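Long-range contacts in nicotinamide-nucleotide adenylyltransferase NadR family / Ribosylnicotinamide kinase (Lactococcus lactis subsp. cremoris, PDB 6GYF), which probably joins nicotinamide mononucleotide to an adenylyl group to make NAD and phosphorylates ribosylnicotinamide, combining two activities of NAD synthesis in one chain: residues I59-E64 / R176-K181; N205-E210 / P250-I255. One frame throughout, in Å; residues are numbered along the deposited sequence.

Contact 1: I59-E64 / R176-K181; sequences IGLPLE and RRHFSK. With NMN (beta-nicotinamide ribose monophosphate), chain C.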
# COMPACT_ATOMS: atom_id res chain seq x y z
N ILE A 59 -10.49 -2.73 6.31
CA ILE A 59 -9.16 -2.14 6.28
C ILE A 59 -8.72 -1.89 4.85
O ILE A 59 -7.52 -1.70 4.60
CB ILE A 59 -8.13 -3.02 7.01
CG1 ILE A 59 -8.09 -4.41 6.38
CG2 ILE A 59 -8.42 -3.08 8.48
CD1 ILE A 59 -6.74 -5.04 6.46
N GLY A 60 -9.66 -1.89 3.91
CA GLY A 60 -9.34 -1.60 2.52
C GLY A 60 -8.87 -2.76 1.68
O GLY A 60 -8.19 -2.54 0.67
N LEU A 61 -9.20 -4.00 2.06
CA LEU A 61 -8.88 -5.19 1.27
C LEU A 61 -10.18 -5.96 1.02
O LEU A 61 -10.40 -7.04 1.59
CB LEU A 61 -7.86 -6.08 1.96
CG LEU A 61 -6.41 -5.62 2.14
CD1 LEU A 61 -5.63 -6.76 2.71
CD2 LEU A 61 -5.82 -5.23 0.81
N PRO A 62 -11.07 -5.42 0.20
CA PRO A 62 -12.27 -6.17 -0.16
C PRO A 62 -11.89 -7.47 -0.85
O PRO A 62 -10.73 -7.72 -1.20
CB PRO A 62 -13.02 -5.23 -1.11
CG PRO A 62 -11.99 -4.27 -1.58
CD PRO A 62 -11.03 -4.10 -0.46
N LEU A 63 -12.89 -8.32 -1.02
CA LEU A 63 -12.67 -9.61 -1.66
C LEU A 63 -11.97 -9.47 -3.01
O LEU A 63 -11.01 -10.20 -3.30
CB LEU A 63 -14.01 -10.32 -1.82
CG LEU A 63 -13.88 -11.69 -2.47
CD1 LEU A 63 -12.90 -12.62 -1.71
CD2 LEU A 63 -15.24 -12.30 -2.60
N GLU A 64 -12.41 -8.51 -3.85
CA GLU A 64 -11.82 -8.37 -5.18
C GLU A 64 -10.33 -8.05 -5.09
O GLU A 64 -9.50 -8.72 -5.72
CB GLU A 64 -12.54 -7.28 -5.98
CG GLU A 64 -11.99 -7.01 -7.39
CD GLU A 64 -12.44 -8.03 -8.44
OE1 GLU A 64 -13.38 -8.81 -8.15
OE2 GLU A 64 -11.90 -8.00 -9.58
N ARG A 176 2.12 -6.00 0.95
CA ARG A 176 2.82 -4.95 1.68
C ARG A 176 2.51 -3.59 1.08
O ARG A 176 2.48 -2.59 1.82
CB ARG A 176 4.31 -5.22 1.66
CG ARG A 176 4.67 -6.48 2.32
CD ARG A 176 6.15 -6.61 2.41
NE ARG A 176 6.53 -7.90 2.97
CZ ARG A 176 7.77 -8.21 3.32
NH1 ARG A 176 8.74 -7.32 3.15
NH2 ARG A 176 8.03 -9.41 3.83
N ARG A 177 2.26 -3.55 -0.23
CA ARG A 177 1.89 -2.36 -0.98
C ARG A 177 0.86 -1.54 -0.20
O ARG A 177 0.97 -0.31 -0.12
CB ARG A 177 1.38 -2.79 -2.37
CG ARG A 177 0.58 -1.77 -3.19
CD ARG A 177 0.05 -2.36 -4.57
NE ARG A 177 -1.38 -2.05 -4.84
CZ ARG A 177 -1.99 -2.21 -6.02
NH1 ARG A 177 -1.33 -2.67 -7.08
NH2 ARG A 177 -3.29 -1.91 -6.15
N HIS A 178 -0.10 -2.23 0.43
CA HIS A 178 -1.26 -1.64 1.10
C HIS A 178 -1.04 -1.22 2.55
O HIS A 178 -1.73 -0.31 3.02
CB HIS A 178 -2.42 -2.65 1.07
CG HIS A 178 -3.65 -2.18 1.78
ND1 HIS A 178 -4.55 -1.31 1.21
CD2 HIS A 178 -4.13 -2.48 3.00
CE1 HIS A 178 -5.54 -1.09 2.06
NE2 HIS A 178 -5.31 -1.78 3.16
N PHE A 179 -0.13 -1.87 3.27
CA PHE A 179 -0.00 -1.65 4.71
C PHE A 179 1.10 -0.67 5.08
O PHE A 179 1.37 -0.48 6.27
CB PHE A 179 0.25 -2.98 5.43
CG PHE A 179 -0.94 -3.91 5.44
CD1 PHE A 179 -2.00 -3.70 6.30
CD2 PHE A 179 -0.98 -5.00 4.59
CE1 PHE A 179 -3.08 -4.56 6.30
CE2 PHE A 179 -2.06 -5.85 4.58
CZ PHE A 179 -3.11 -5.63 5.44
N SER A 180 1.76 -0.06 4.10
CA SER A 180 2.88 0.83 4.39
C SER A 180 2.41 2.16 4.97
O SER A 180 1.48 2.80 4.44
CB SER A 180 3.70 1.06 3.12
OG SER A 180 4.87 1.81 3.42
N LYS A 181 3.05 2.57 6.06
CA LYS A 181 2.95 3.96 6.49
C LYS A 181 3.68 4.86 5.50
O LYS A 181 4.70 4.49 4.91
CB LYS A 181 3.56 4.12 7.88
CG LYS A 181 2.76 3.48 8.96
CD LYS A 181 1.65 4.39 9.42
CE LYS A 181 0.88 3.73 10.55
NZ LYS A 181 0.35 2.45 10.00
O3P NMN C . -5.70 1.09 -2.94
P NMN C . -4.51 0.70 -2.10
O1P NMN C . -4.45 -0.77 -1.76
O2P NMN C . -4.25 1.62 -0.93
O5R NMN C . -3.25 0.93 -3.07
C5R NMN C . -2.54 2.17 -3.05
C4R NMN C . -1.61 2.24 -4.25
O4R NMN C . -1.30 3.60 -4.54
C3R NMN C . -0.30 1.51 -3.98
O3R NMN C . -0.12 0.47 -4.96
C2R NMN C . 0.79 2.56 -4.03
O2R NMN C . 1.81 2.27 -5.00
C1R NMN C . 0.10 3.87 -4.40
N1 NMN C . 0.31 4.85 -3.33
C2 NMN C . 0.91 6.01 -3.61
C3 NMN C . 1.12 6.96 -2.62
C7 NMN C . 1.80 8.26 -2.94
O7 NMN C . 1.88 9.12 -2.09
N7 NMN C . 2.31 8.43 -4.16
C4 NMN C . 0.69 6.70 -1.32
C5 NMN C . 0.07 5.49 -1.06
C6 NMN C . -0.12 4.58 -2.09

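Contact 2: N205-E210 / P250-I255; sequences NAPFSE and PANQGI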
# COMPACT_ATOMS: atom_id res chain seq x y z
N ASN A 205 16.31 3.13 8.53
CA ASN A 205 16.61 2.21 7.42
C ASN A 205 15.46 2.14 6.41
O ASN A 205 15.23 1.10 5.78
CB ASN A 205 16.98 0.81 7.93
CG ASN A 205 18.38 0.76 8.53
OD1 ASN A 205 19.23 1.63 8.27
ND2 ASN A 205 18.64 -0.29 9.28
N ALA A 206 14.78 3.25 6.22
CA ALA A 206 13.62 3.44 5.38
C ALA A 206 13.98 3.89 3.96
O ALA A 206 14.98 4.60 3.74
CB ALA A 206 12.71 4.47 6.02
N PRO A 207 13.15 3.54 2.99
CA PRO A 207 13.35 4.06 1.64
C PRO A 207 12.73 5.44 1.52
O PRO A 207 11.87 5.83 2.31
CB PRO A 207 12.62 3.04 0.75
CG PRO A 207 11.60 2.43 1.63
CD PRO A 207 12.14 2.47 3.03
N PHE A 208 13.23 6.19 0.54
CA PHE A 208 12.73 7.54 0.31
C PHE A 208 12.76 7.85 -1.17
O PHE A 208 13.50 7.24 -1.94
CB PHE A 208 13.52 8.58 1.09
CG PHE A 208 15.00 8.57 0.84
CD1 PHE A 208 15.80 7.57 1.39
CD2 PHE A 208 15.60 9.57 0.12
CE1 PHE A 208 17.17 7.56 1.20
CE2 PHE A 208 16.96 9.57 -0.07
CZ PHE A 208 17.75 8.56 0.47
N SER A 209 11.96 8.83 -1.54
CA SER A 209 11.90 9.28 -2.92
C SER A 209 12.62 10.61 -3.08
O SER A 209 12.97 11.31 -2.12
CB SER A 209 10.45 9.40 -3.38
OG SER A 209 9.82 10.47 -2.74
N GLU A 210 12.88 10.94 -4.34
CA GLU A 210 13.54 12.18 -4.71
C GLU A 210 12.50 13.14 -5.24
O GLU A 210 11.48 12.71 -5.80
CB GLU A 210 14.61 11.92 -5.78
CG GLU A 210 15.79 11.06 -5.34
CD GLU A 210 16.86 11.89 -4.65
OE1 GLU A 210 16.57 13.05 -4.25
OE2 GLU A 210 17.98 11.37 -4.50
N PRO A 250 11.03 -3.36 -2.42
CA PRO A 250 11.42 -4.46 -1.53
C PRO A 250 12.25 -4.02 -0.34
O PRO A 250 12.45 -4.81 0.58
CB PRO A 250 12.23 -5.38 -2.45
CG PRO A 250 12.62 -4.52 -3.61
CD PRO A 250 11.46 -3.59 -3.79
N ALA A 251 12.81 -2.80 -0.37
CA ALA A 251 13.53 -2.28 0.78
C ALA A 251 12.61 -1.70 1.85
O ALA A 251 13.06 -1.44 2.98
CB ALA A 251 14.52 -1.20 0.31
N ASN A 252 11.32 -1.55 1.55
CA ASN A 252 10.38 -0.98 2.50
C ASN A 252 10.22 -1.91 3.69
O ASN A 252 9.95 -3.10 3.53
CB ASN A 252 9.04 -0.73 1.81
CG ASN A 252 8.05 -0.01 2.69
OD1 ASN A 252 8.34 0.29 3.85
ND2 ASN A 252 6.89 0.28 2.14
N GLN A 253 10.42 -1.36 4.88
CA GLN A 253 10.31 -2.13 6.11
C GLN A 253 9.02 -1.84 6.88
O GLN A 253 8.78 -2.47 7.91
CB GLN A 253 11.56 -1.89 6.97
CG GLN A 253 12.84 -2.30 6.22
CD GLN A 253 14.09 -2.35 7.08
OE1 GLN A 253 14.89 -3.28 6.96
NE2 GLN A 253 14.31 -1.32 7.91
N GLY A 254 8.17 -0.95 6.37
CA GLY A 254 6.91 -0.58 6.99
C GLY A 254 6.62 0.91 6.91
O GLY A 254 5.46 1.33 7.04
N ILE A 255 7.66 1.71 6.67
CA ILE A 255 7.54 3.16 6.60
C ILE A 255 8.38 3.64 5.43
O ILE A 255 9.55 3.25 5.31
CB ILE A 255 8.04 3.83 7.90
CG1 ILE A 255 7.27 3.34 9.12
CG2 ILE A 255 7.96 5.34 7.80
CD1 ILE A 255 8.03 3.56 10.43

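Contact 1: I59-E64 / R176-K181
His-178 bridges the backbone of the 59-64 loop and the phosphate of bound NMN, using one ring nitrogen for each. The contact lies where the parallel-sheet nucleotidyltransferase-like domain meets helix 173-179, which leads into the first strand, 181-186, of the P-loop kinase domain. With CG anti to its own backbone N (chi1 177°), the histidine places its ring beside the 59-60 backbone. NE2 donates to Ile-59 O at 2.6 Å; the oxygen lies close to the ring plane, and NE2 lies in the carbonyl plane. ND1 donates to NMN O1P at 3.0 Å, in a fairly straight bond of 160°. Held at two nitrogens, the imidazole has little freedom to turn. Lys-65 and Ser-244 also bind the nucleotide, so the histidine is one of several ligands around it, and the side chain of His-178 lies about 8 Å from a bound magnesium ion.

Gly-60 passes beside CE1 of the ring, with a positive phi of 85°; at these backbone angles a beta carbon would probably be jammed against the carbonyl oxygen of Ile-59. Leu-61 then divides its methyls between two rings. CD2 rests over a face of the imidazole, 3.9 Å from the His-178 ring centroid, in a CH-pi contact, while CD1 meets Phe-179 CZ at 3.9 Å. Phe-179, packed against Pro-25 as well, lays a face over CD2 of the neighbouring imidazole. Ile-59 closes the apolar side, its CD1 reaching the edge of the phenyl ring 3.7 Å from Phe-179 CE1.

Contact 2: N205-E210 / P250-I255
The Asx turn that begins at Asn-252, just ahead of edge strand 255-259 in the parallel sheet of the P-loop kinase domain, is the surface on which Pro-207 rests. The loop 205-210 follows helix 193-203 and runs along that edge strand in the same direction, with backbone bonds from Pro-207 and Ser-209 to Phe-257. At its start it is pressed onto the turn by side chains rather than by polar bonds.

Pro-207 makes the central contact. Its CG lies 3.7 Å from Asn-252 CA, with Asn-252 CB a little farther away, and its CD comes within 3.5 Å of Ile-255 O. Ala-206 CB approaches the same Ile-255 O at 3.5 Å, so two carbons of the loop cover one carbonyl oxygen. With an alanine here in place of Pro-207, CG and CD would be gone, which would probably open a gap over Asn-252 CA and leave the backbone freer to rotate about its N-CA bond.

The turn itself is firmly built. Asn-252 swings CG anti to its backbone N (chi1 -174°), bringing OD1 within 2.8 Å of Gly-254 N in a nearly straight bond, the donor standing above the amide's carbonyl plane. Its ND2 donates to Val-247 O, and Trp-168 NE1 bonds to Asn-252 O. At the solvent side Gln-253 stretches alongside Asn-205, NE2 lying 3.4 Å from Asn-205 O but at an angle too poor for a hydrogen bond.

The polar bonding is therefore spent on shaping the turn and pairing the strand, while the two segments themselves meet through van der Waals contact centred on a rigid proline ring.

Contact 1 lies nearer the middle of the chain and joins one domain to the other; contact 2 lies within the kinase domain. Both are partly buried, but contact 2 includes exposed residues such as Asn-205 and Gln-253, while none of the touching residues of contact 1 is exposed. Their centres are about 17 Å apart, yet they meet where strands 181-186 and 255-259 begin side by side. Ser-180 OG is 2.8 Å from Asn-252 ND2, a probable hydrogen bond, and Lys-181 N similarly reaches Gly-254 O at 2.9 Å. The residues just after His-178 thus adjoin the turn under Pro-207. Their chemistry differs accordingly: ligand-linked polar bonding and aromatic packing against aliphatic contact over backbone.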